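Porin (Acinetobacter baumannii AB307-0294, PDB 5DL7) probably acts as an outer-membrane porin, a beta-barrel channel that lets small solutes across the outer membrane, with vanillate a putative substrate. Local coordinates at residues N79-G82 and S83-D86; K114-R118 and K119-F123; D183-N186 and H187-N190; L356-G359 and D360-F363. All blocks are in the same frame, centred on the assembly; numbering follows the deposited sequence.

Contact 1: residues N79-G82 and S83-D86; sequences NLMG and SRAD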
loop_
_atom_site.group_PDB
_atom_site.type_symbol
_atom_site.label_atom_id
_atom_site.label_comp_id
_atom_site.label_asym_id
_atom_site.label_seq_id
_atom_site.Cartn_x
_atom_site.Cartn_y
_atom_site.Cartn_z
ATOM N N ASN A 79 -19.303 -7.338 9.046
ATOM C CA ASN A 79 -19.047 -6.493 10.158
ATOM C C ASN A 79 -19.222 -7.408 11.411
ATOM O O ASN A 79 -20.218 -8.054 11.562
ATOM C CB ASN A 79 -20.138 -5.408 10.152
ATOM C CG ASN A 79 -20.093 -4.528 11.337
ATOM O OD1 ASN A 79 -19.119 -4.439 12.104
ATOM N ND2 ASN A 79 -21.197 -3.859 11.546
ATOM N N LEU A 80 -18.305 -7.302 12.373
ATOM C CA LEU A 80 -18.395 -8.074 13.623
ATOM C C LEU A 80 -18.768 -7.200 14.798
ATOM O O LEU A 80 -19.025 -7.738 15.886
ATOM C CB LEU A 80 -17.065 -8.780 13.881
ATOM C CG LEU A 80 -16.608 -9.736 12.779
ATOM C CD1 LEU A 80 -15.168 -10.160 13.033
ATOM C CD2 LEU A 80 -17.605 -10.873 12.610
ATOM N N MET A 81 -18.856 -5.870 14.621
ATOM C CA MET A 81 -19.319 -5.037 15.755
ATOM C C MET A 81 -20.767 -4.655 15.794
ATOM O O MET A 81 -21.142 -3.867 16.652
ATOM C CB MET A 81 -18.500 -3.722 15.752
ATOM C CG MET A 81 -17.087 -3.867 16.200
ATOM S SD MET A 81 -16.133 -2.348 16.287
ATOM C CE MET A 81 -16.897 -1.372 17.525
ATOM N N GLY A 82 -21.588 -5.101 14.878
ATOM C CA GLY A 82 -23.002 -4.694 14.913
ATOM C C GLY A 82 -23.184 -3.172 14.751
ATOM O O GLY A 82 -22.363 -2.463 14.150
ATOM N N SER A 83 -24.211 -2.627 15.445
ATOM C CA SER A 83 -24.477 -1.181 15.325
ATOM C C SER A 83 -23.513 -0.355 16.130
ATOM O O SER A 83 -23.416 0.831 15.941
ATOM C CB SER A 83 -25.897 -0.874 15.858
ATOM O OG SER A 83 -26.025 -1.424 17.159
ATOM N N ARG A 84 -22.800 -0.995 17.040
ATOM C CA ARG A 84 -21.760 -0.331 17.781
ATOM C C ARG A 84 -20.700 0.429 16.875
ATOM O O ARG A 84 -20.196 1.544 17.240
ATOM C CB ARG A 84 -21.110 -1.375 18.665
ATOM C CG ARG A 84 -20.256 -0.902 19.788
ATOM C CD ARG A 84 -21.097 -0.459 20.994
ATOM N NE ARG A 84 -20.430 0.736 21.591
ATOM C CZ ARG A 84 -20.264 1.945 21.007
ATOM N NH1 ARG A 84 -20.732 2.211 19.780
ATOM N NH2 ARG A 84 -19.630 2.933 21.667
ATOM N N ALA A 85 -20.440 -0.160 15.708
ATOM C CA ALA A 85 -19.486 0.355 14.764
ATOM C C ALA A 85 -19.821 1.792 14.356
ATOM O O ALA A 85 -18.943 2.580 13.999
ATOM C CB ALA A 85 -19.544 -0.540 13.504
ATOM N N ASP A 86 -21.132 2.108 14.413
ATOM C CA ASP A 86 -21.663 3.398 13.850
ATOM C C ASP A 86 -21.290 4.576 14.693
ATOM O O ASP A 86 -21.331 5.716 14.226
ATOM C CB ASP A 86 -23.203 3.344 13.730
ATOM C CG ASP A 86 -23.692 2.137 12.929
ATOM O OD1 ASP A 86 -22.919 1.496 12.176
ATOM O OD2 ASP A 86 -24.866 1.852 12.978
HETATM O O HOH W 1 -23.310 -1.086 11.903
#
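The flat amide of Asn79 has the methyl carbon of Ala85 beside it, with CB 4.2 Å from both OD1 and ND2 of Asn79. Both polar atoms of the amide turn back on the chain that follows. OD1 accepts the backbone N of Met81 at 2.9 Å, with the donor standing 55° out of the carbonyl plane. ND2 gives a longer bond of 3.2 Å to Gly82 O, which is tilted 15° from the amide plane, and also donates to Asp104. Gly82 O thus gathers several partners, among them water 1 and a weak bond from Ala85 N. The same water donates to the Asp86 carboxylate at OD1, 2.6 Å away, and this oxygen also accepts the backbone N of Arg102. On the apolar side, Met81 CB lies 4.0 Å from Ala85 CB, and the bend at chi3 of Met81 (64°) brings its methyl CE to 4.1 Å from Arg84 CG. The guanidinium of Arg84 leads off to a salt bridge with Asp87. An Asx turn at Asn79 thus ends strand 66-79 and leads into a 3-10 turn, beside a calcium site to which Arg102 and Asp104 belong.

Contact 2: residues K114-R118 and K119-F123; sequences KAKFR and KNELF
With CG of Asn120 anti to its carbonyl carbon (chi1 -58°), the side-chain amide folds back on Phe117, and ND2 donates to Phe117 O at 3.1 Å. The backbone N of Asn120 reaches that same oxygen at 3.0 Å, from the opposite face of the carbonyl plane, so two bonds from one residue grip it. Asn120 OD1 is taken by Ser153. On the other face of the hairpin, chi1 of 64° sends the extended Lys114 chain up alongside the Phe123 ring, with CB 3.7 Å from Phe123 CD2 and CD 3.8 Å from Phe123 CE2. Its ammonium continues to a salt bridge with Asp71. Next to them Lys116 and Glu121 run side by side, joined through their aliphatic parts, with CD of Lys116 3.7 Å from CG of Glu121. Their charged ends do not meet, and Glu121 OE1 is bonded to Tyr61. Between these pairs, Ala115 and Leu122 exchange two backbone bonds of 2.9 Å, nearly straight. This is an antiparallel beta hairpin closed by a two-residue turn, Arg118-Lys119, in which Arg118 takes positive phi. Such short turns are known from the periplasmic ends of porin barrels.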
loop_
_atom_site.group_PDB
_atom_site.type_symbol
_atom_site.label_atom_id
_atom_site.label_comp_id
_atom_site.label_asym_id
_atom_site.label_seq_id
_atom_site.Cartn_x
_atom_site.Cartn_y
_atom_site.Cartn_z
ATOM N N LYS A 114 -7.116 -13.095 -20.140
ATOM C CA LYS A 114 -5.680 -12.959 -20.481
ATOM C C LYS A 114 -5.334 -13.755 -21.644
ATOM O O LYS A 114 -5.901 -14.791 -22.001
ATOM C CB LYS A 114 -4.825 -13.268 -19.226
ATOM C CG LYS A 114 -4.951 -14.639 -18.751
ATOM C CD LYS A 114 -4.212 -14.797 -17.380
ATOM C CE LYS A 114 -4.215 -16.322 -17.202
ATOM N NZ LYS A 114 -3.701 -16.518 -15.815
ATOM N N ALA A 115 -4.339 -13.223 -22.390
ATOM C CA ALA A 115 -3.799 -13.847 -23.559
ATOM C C ALA A 115 -2.255 -13.742 -23.605
ATOM O O ALA A 115 -1.727 -12.741 -23.171
ATOM C CB ALA A 115 -4.310 -13.156 -24.829
ATOM N N LYS A 116 -1.607 -14.797 -24.106
ATOM C CA LYS A 116 -0.184 -14.867 -24.128
ATOM C C LYS A 116 0.346 -15.294 -25.484
ATOM O O LYS A 116 -0.168 -16.198 -26.062
ATOM C CB LYS A 116 0.227 -15.848 -23.077
ATOM C CG LYS A 116 1.724 -15.975 -23.003
ATOM C CD LYS A 116 2.116 -16.417 -21.649
ATOM C CE LYS A 116 2.487 -17.840 -21.663
ATOM N NZ LYS A 116 3.625 -17.827 -20.713
ATOM N N PHE A 117 1.347 -14.564 -25.933
ATOM C CA PHE A 117 2.131 -14.872 -27.114
ATOM C C PHE A 117 3.602 -14.818 -26.731
ATOM O O PHE A 117 4.069 -13.793 -26.298
ATOM C CB PHE A 117 1.861 -13.795 -28.207
ATOM C CG PHE A 117 2.691 -13.976 -29.447
ATOM C CD1 PHE A 117 2.524 -15.101 -30.199
ATOM C CD2 PHE A 117 3.628 -13.016 -29.837
ATOM C CE1 PHE A 117 3.278 -15.362 -31.344
ATOM C CE2 PHE A 117 4.371 -13.231 -31.013
ATOM C CZ PHE A 117 4.223 -14.414 -31.722
ATOM N N ARG A 118 4.339 -15.930 -26.919
ATOM C CA ARG A 118 5.648 -16.022 -26.298
ATOM C C ARG A 118 5.726 -15.557 -24.877
ATOM O O ARG A 118 5.000 -16.087 -24.020
ATOM C CB ARG A 118 6.591 -15.304 -27.193
ATOM C CG ARG A 118 6.645 -15.909 -28.561
ATOM C CD ARG A 118 7.315 -14.992 -29.562
ATOM N NE ARG A 118 8.732 -14.815 -29.215
ATOM C CZ ARG A 118 9.734 -15.598 -29.644
ATOM N NH1 ARG A 118 9.548 -16.639 -30.453
ATOM N NH2 ARG A 118 10.967 -15.314 -29.274
ATOM N N LYS A 119 6.536 -14.524 -24.516
ATOM C CA LYS A 119 6.592 -14.161 -23.114
ATOM C C LYS A 119 5.918 -12.746 -22.915
ATOM O O LYS A 119 6.333 -11.938 -22.063
ATOM C CB LYS A 119 8.005 -14.172 -22.512
ATOM C CG LYS A 119 8.801 -15.496 -22.738
ATOM C CD LYS A 119 10.162 -15.251 -22.021
ATOM C CE LYS A 119 11.210 -16.298 -22.145
ATOM N NZ LYS A 119 10.724 -17.403 -21.285
ATOM N N ASN A 120 4.921 -12.453 -23.776
ATOM C CA ASN A 120 4.156 -11.215 -23.762
ATOM C C ASN A 120 2.714 -11.604 -23.262
ATOM O O ASN A 120 2.138 -12.636 -23.767
ATOM C CB ASN A 120 4.007 -10.660 -25.112
ATOM C CG ASN A 120 5.364 -10.379 -25.781
ATOM O OD1 ASN A 120 6.061 -9.521 -25.281
ATOM N ND2 ASN A 120 5.788 -11.258 -26.734
ATOM N N GLU A 121 2.190 -10.860 -22.299
ATOM C CA GLU A 121 0.833 -11.188 -21.816
ATOM C C GLU A 121 -0.034 -9.934 -21.752
ATOM O O GLU A 121 0.476 -8.846 -21.473
ATOM C CB GLU A 121 0.934 -11.735 -20.440
ATOM C CG GLU A 121 1.601 -13.055 -20.317
ATOM C CD GLU A 121 1.948 -13.423 -18.892
ATOM O OE1 GLU A 121 1.102 -14.118 -18.258
ATOM O OE2 GLU A 121 2.922 -12.788 -18.405
ATOM N N LEU A 122 -1.297 -10.078 -22.178
ATOM C CA LEU A 122 -2.242 -8.993 -22.207
ATOM C C LEU A 122 -3.391 -9.451 -21.213
ATOM O O LEU A 122 -3.852 -10.566 -21.296
ATOM C CB LEU A 122 -2.750 -8.842 -23.608
ATOM C CG LEU A 122 -3.844 -7.737 -23.801
ATOM C CD1 LEU A 122 -3.256 -6.438 -23.465
ATOM C CD2 LEU A 122 -4.442 -7.744 -25.215
ATOM N N PHE A 123 -3.816 -8.539 -20.370
ATOM C CA PHE A 123 -4.858 -8.759 -19.350
ATOM C C PHE A 123 -5.911 -7.670 -19.497
ATOM O O PHE A 123 -5.507 -6.529 -19.690
ATOM C CB PHE A 123 -4.342 -8.651 -17.950
ATOM C CG PHE A 123 -3.180 -9.587 -17.620
ATOM C CD1 PHE A 123 -1.849 -9.209 -17.938
ATOM C CD2 PHE A 123 -3.393 -10.733 -16.869
ATOM C CE1 PHE A 123 -0.732 -10.064 -17.672
ATOM C CE2 PHE A 123 -2.283 -11.629 -16.574
ATOM C CZ PHE A 123 -0.978 -11.257 -16.993
#

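Contact 3: residues D183-N186 and H187-N190; sequences DNIN and HRFN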
loop_
_atom_site.group_PDB
_atom_site.type_symbol
_atom_site.label_atom_id
_atom_site.label_comp_id
_atom_site.label_asym_id
_atom_site.label_seq_id
_atom_site.Cartn_x
_atom_site.Cartn_y
_atom_site.Cartn_z
ATOM N N ASP A 183 -7.126 11.764 -3.873
ATOM C CA ASP A 183 -7.663 12.284 -2.620
ATOM C C ASP A 183 -6.928 13.644 -2.355
ATOM O O ASP A 183 -5.915 13.996 -3.057
ATOM C CB ASP A 183 -7.329 11.338 -1.498
ATOM C CG ASP A 183 -8.201 10.050 -1.547
ATOM O OD1 ASP A 183 -9.330 10.150 -1.919
ATOM O OD2 ASP A 183 -7.639 9.039 -1.146
ATOM N N ASN A 184 -7.482 14.399 -1.391
ATOM C CA ASN A 184 -6.796 15.670 -1.014
ATOM C C ASN A 184 -6.343 15.489 0.421
ATOM O O ASN A 184 -7.115 15.552 1.340
ATOM C CB ASN A 184 -7.747 16.832 -1.219
ATOM C CG ASN A 184 -6.983 18.190 -1.285
ATOM O OD1 ASN A 184 -5.755 18.134 -1.557
ATOM N ND2 ASN A 184 -7.664 19.253 -1.046
ATOM N N ILE A 185 -5.115 15.185 0.634
ATOM C CA ILE A 185 -4.580 14.869 1.968
ATOM C C ILE A 185 -4.057 16.174 2.596
ATOM O O ILE A 185 -3.213 16.839 1.912
ATOM C CB ILE A 185 -3.487 13.825 1.845
ATOM C CG1 ILE A 185 -4.159 12.518 1.352
ATOM C CG2 ILE A 185 -2.791 13.598 3.158
ATOM C CD1 ILE A 185 -3.178 11.646 0.761
ATOM N N ASN A 186 -4.531 16.558 3.778
ATOM C CA ASN A 186 -4.019 17.801 4.353
ATOM C C ASN A 186 -4.114 18.993 3.450
ATOM O O ASN A 186 -3.301 19.925 3.533
ATOM C CB ASN A 186 -2.579 17.692 4.886
ATOM C CG ASN A 186 -2.397 16.540 5.882
ATOM O OD1 ASN A 186 -3.340 16.126 6.577
ATOM N ND2 ASN A 186 -1.211 15.951 5.914
ATOM N N HIS A 187 -5.234 19.057 2.676
ATOM C CA HIS A 187 -5.435 20.157 1.735
ATOM C C HIS A 187 -4.204 20.459 0.876
ATOM O O HIS A 187 -3.994 21.680 0.545
ATOM C CB HIS A 187 -5.883 21.384 2.464
ATOM C CG HIS A 187 -7.098 21.212 3.323
ATOM N ND1 HIS A 187 -8.322 21.156 2.759
ATOM C CD2 HIS A 187 -7.292 20.896 4.670
ATOM C CE1 HIS A 187 -9.272 20.925 3.669
ATOM N NE2 HIS A 187 -8.661 20.749 4.837
ATOM N N ARG A 188 -3.551 19.440 0.440
ATOM C CA ARG A 188 -2.310 19.509 -0.356
ATOM C C ARG A 188 -2.485 20.213 -1.705
ATOM O O ARG A 188 -1.649 21.030 -2.188
ATOM C CB ARG A 188 -1.770 18.110 -0.520
ATOM C CG ARG A 188 -0.479 17.919 -1.199
ATOM C CD ARG A 188 -0.041 16.443 -0.996
ATOM N NE ARG A 188 0.203 16.134 0.387
ATOM C CZ ARG A 188 0.439 14.916 0.947
ATOM N NH1 ARG A 188 0.399 13.853 0.180
ATOM N NH2 ARG A 188 0.619 14.693 2.151
ATOM N N PHE A 189 -3.668 19.964 -2.285
ATOM C CA PHE A 189 -4.106 20.475 -3.543
ATOM C C PHE A 189 -5.431 21.185 -3.441
ATOM O O PHE A 189 -5.973 21.366 -2.329
ATOM C CB PHE A 189 -4.105 19.329 -4.586
ATOM C CG PHE A 189 -2.859 18.548 -4.682
ATOM C CD1 PHE A 189 -1.689 19.098 -5.267
ATOM C CD2 PHE A 189 -2.742 17.324 -4.110
ATOM C CE1 PHE A 189 -0.483 18.413 -5.279
ATOM C CE2 PHE A 189 -1.546 16.584 -4.189
ATOM C CZ PHE A 189 -0.443 17.109 -4.729
ATOM N N ASN A 190 -5.980 21.664 -4.576
ATOM C CA ASN A 190 -7.166 22.501 -4.512
ATOM C C ASN A 190 -8.371 21.672 -4.105
ATOM O O ASN A 190 -9.364 22.310 -3.592
ATOM C CB ASN A 190 -7.570 23.081 -5.882
ATOM C CG ASN A 190 -6.621 24.183 -6.461
ATOM O OD1 ASN A 190 -5.932 24.724 -5.707
ATOM N ND2 ASN A 190 -6.798 24.450 -7.644
HETATM O O HOH W 2 -7.800 17.622 2.959
#
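Asn184 holds the backbone of Phe189 through both ends of its amide. Phe189 N donates to OD1 of Asn184 at 2.9 Å, in the carbonyl plane and on a lone pair, while ND2 of Asn184 returns a bond of 3.0 Å to Phe189 O, from 58° above that carbonyl's plane. This pair of bonds fixes the rotation of the amide and closes a tight loop over the residues between. Inside it, Asn186 and His187 both adopt left-handed helical backbone angles, and Arg188 N makes a weak bond to Ile185 O. Water 2 links Asn184 O, 2.7 Å away, to His187 N, and also lies over one face of the imidazole. Farther out, Ile185 lies alongside Arg188, its CB 4.1 Å above the middle of the guanidinium and CG2 3.7 Å from Arg188 NH2. The kink at chi3 (-64°) of the otherwise extended Arg188 chain helps lay the flat group there. Arg188 CG in turn covers part of a face of the Phe189 ring. The guanidinium is held by Asp311 and Asn314, the latter also bonded to Asn186. The loop joins the small hairpin's strands, 181-182 and 193-194, and packs on the loops between strands 278-288 and 318-327 (Thr291, Phe295) and between 384-395 and 406-418 (Asn400-Thr402).

Contact 4: residues L356-G359 and D360-F363; sequences LQYG and DQRF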
loop_
_atom_site.group_PDB
_atom_site.type_symbol
_atom_site.label_atom_id
_atom_site.label_comp_id
_atom_site.label_asym_id
_atom_site.label_seq_id
_atom_site.Cartn_x
_atom_site.Cartn_y
_atom_site.Cartn_z
ATOM N N LEU A 356 0.822 25.387 3.561
ATOM C CA LEU A 356 0.523 26.393 2.463
ATOM C C LEU A 356 -0.212 27.625 2.954
ATOM O O LEU A 356 0.023 28.743 2.434
ATOM C CB LEU A 356 -0.279 25.834 1.250
ATOM C CG LEU A 356 0.278 24.586 0.564
ATOM C CD1 LEU A 356 -0.742 24.113 -0.526
ATOM C CD2 LEU A 356 1.736 24.836 0.226
ATOM N N GLN A 357 -1.224 27.504 3.815
ATOM C CA GLN A 357 -2.124 28.526 4.257
ATOM C C GLN A 357 -1.725 29.198 5.587
ATOM O O GLN A 357 -2.539 29.940 6.153
ATOM C CB GLN A 357 -3.625 27.880 4.270
ATOM C CG GLN A 357 -4.665 28.865 3.986
ATOM C CD GLN A 357 -6.023 28.298 3.552
ATOM O OE1 GLN A 357 -5.927 27.502 2.537
ATOM N NE2 GLN A 357 -7.246 28.560 4.196
ATOM N N TYR A 358 -0.449 28.979 6.021
ATOM C CA TYR A 358 0.015 29.307 7.369
ATOM C C TYR A 358 1.224 30.213 7.336
ATOM O O TYR A 358 1.929 30.363 8.398
ATOM C CB TYR A 358 0.239 28.043 8.254
ATOM C CG TYR A 358 -1.037 27.314 8.490
ATOM C CD1 TYR A 358 -1.430 26.390 7.504
ATOM C CD2 TYR A 358 -1.873 27.562 9.551
ATOM C CE1 TYR A 358 -2.652 25.759 7.666
ATOM C CE2 TYR A 358 -3.044 26.876 9.781
ATOM C CZ TYR A 358 -3.476 25.995 8.766
ATOM O OH TYR A 358 -4.710 25.405 8.957
ATOM N N GLY A 359 1.439 30.888 6.249
ATOM C CA GLY A 359 2.624 31.776 6.174
ATOM C C GLY A 359 3.939 31.008 6.384
ATOM O O GLY A 359 4.214 29.907 5.829
ATOM N N ASP A 360 4.758 31.543 7.331
ATOM C CA ASP A 360 6.071 30.897 7.599
ATOM C C ASP A 360 5.963 29.854 8.672
ATOM O O ASP A 360 6.973 29.172 8.976
ATOM C CB ASP A 360 7.146 31.919 8.141
ATOM C CG ASP A 360 7.447 32.966 7.113
ATOM O OD1 ASP A 360 7.600 32.612 5.917
ATOM O OD2 ASP A 360 7.636 34.104 7.545
ATOM N N GLN A 361 4.747 29.619 9.225
ATOM C CA GLN A 361 4.582 28.528 10.185
ATOM C C GLN A 361 4.868 27.156 9.540
ATOM O O GLN A 361 4.337 26.886 8.452
ATOM C CB GLN A 361 3.232 28.615 10.856
ATOM C CG GLN A 361 2.970 27.550 11.871
ATOM C CD GLN A 361 1.650 27.790 12.618
ATOM O OE1 GLN A 361 0.665 28.367 12.117
ATOM N NE2 GLN A 361 1.612 27.263 13.763
ATOM N N ARG A 362 5.580 26.316 10.295
ATOM C CA ARG A 362 5.806 24.947 9.874
ATOM C C ARG A 362 5.373 23.951 10.884
ATOM O O ARG A 362 5.316 24.228 12.119
ATOM C CB ARG A 362 7.229 24.714 9.407
ATOM C CG ARG A 362 7.689 25.618 8.266
ATOM C CD ARG A 362 7.079 25.192 6.884
ATOM N NE ARG A 362 7.547 26.102 5.881
ATOM C CZ ARG A 362 6.936 27.174 5.462
ATOM N NH1 ARG A 362 5.814 27.580 6.009
ATOM N NH2 ARG A 362 7.486 27.964 4.552
ATOM N N PHE A 363 5.062 22.740 10.471
ATOM C CA PHE A 363 4.509 21.706 11.287
ATOM C C PHE A 363 5.487 20.479 11.360
ATOM O O PHE A 363 6.498 20.406 10.675
ATOM C CB PHE A 363 3.091 21.313 10.782
ATOM C CG PHE A 363 2.124 22.468 10.747
ATOM C CD1 PHE A 363 1.514 22.828 11.922
ATOM C CD2 PHE A 363 2.076 23.336 9.648
ATOM C CE1 PHE A 363 0.655 23.888 12.084
ATOM C CE2 PHE A 363 1.174 24.429 9.740
ATOM C CZ PHE A 363 0.531 24.687 10.926
HETATM O O HOH W 3 5.897 30.077 3.327
#
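Tyr358 meets the following residues with both its backbone and its ring. Its carbonyl O accepts Gln361 N at 3.0 Å, closing a type II' beta turn. The edge of Phe363 is set against one face of the phenol ring, an edge-to-face stack with planes 84° apart and centroids separated by 5.2 Å. Phe363 CE2 and CZ do the touching, with CE2 3.8 Å from Tyr358 CG. Gln361 also approaches the tyrosine: its extended chain, with CG opposite its own N (chi1 -179°), carries OE1 to 3.7 Å from Tyr358 CD2, and the amide is steeply turned against the ring. Gly359 follows with positive phi, well suited to this turn. Gly359 O accepts Arg362 NH1 at 2.8 Å; the nitrogen sits on a lone pair in the carbonyl plane, and the oxygen lies close to the guanidinium plane. The same NH1 donates to Gln361 O, 2.9 Å away, while water 3 donates to Gly359 O and accepts from Arg362 NH2. Arg362 can curl back because its chain bends at chi2 (-75°), and these bonds fix its guanidinium edge-on to the turn. The turn lies in the loop between strands 341-353 and 363-375, where Phe363 opens the second strand by backbone pairing with Ile353, and Tyr358 rests on Pro398.

In the fold
Contact 3 is partly buried, whereas contacts 1, 2 and 4 are at the surface. Only contact 2 joins two barrel strands by regular pairing; its centre is about 51 Å from that of contact 4, on the other side of the chain's centre, consistent with opposite ends of the barrel. The other three are loop turns. An asparagine amide bonds the backbone in contacts 1, 2 and 3, near a calcium site in contact 1; in contact 4 a guanidinium does so, and an aromatic stack adds side-chain packing. Contacts 3 and 4 touch, with Leu356 CD1 3.6 Å from Arg188 O, so two loops far apart in sequence pack together; contact 1 touches neither.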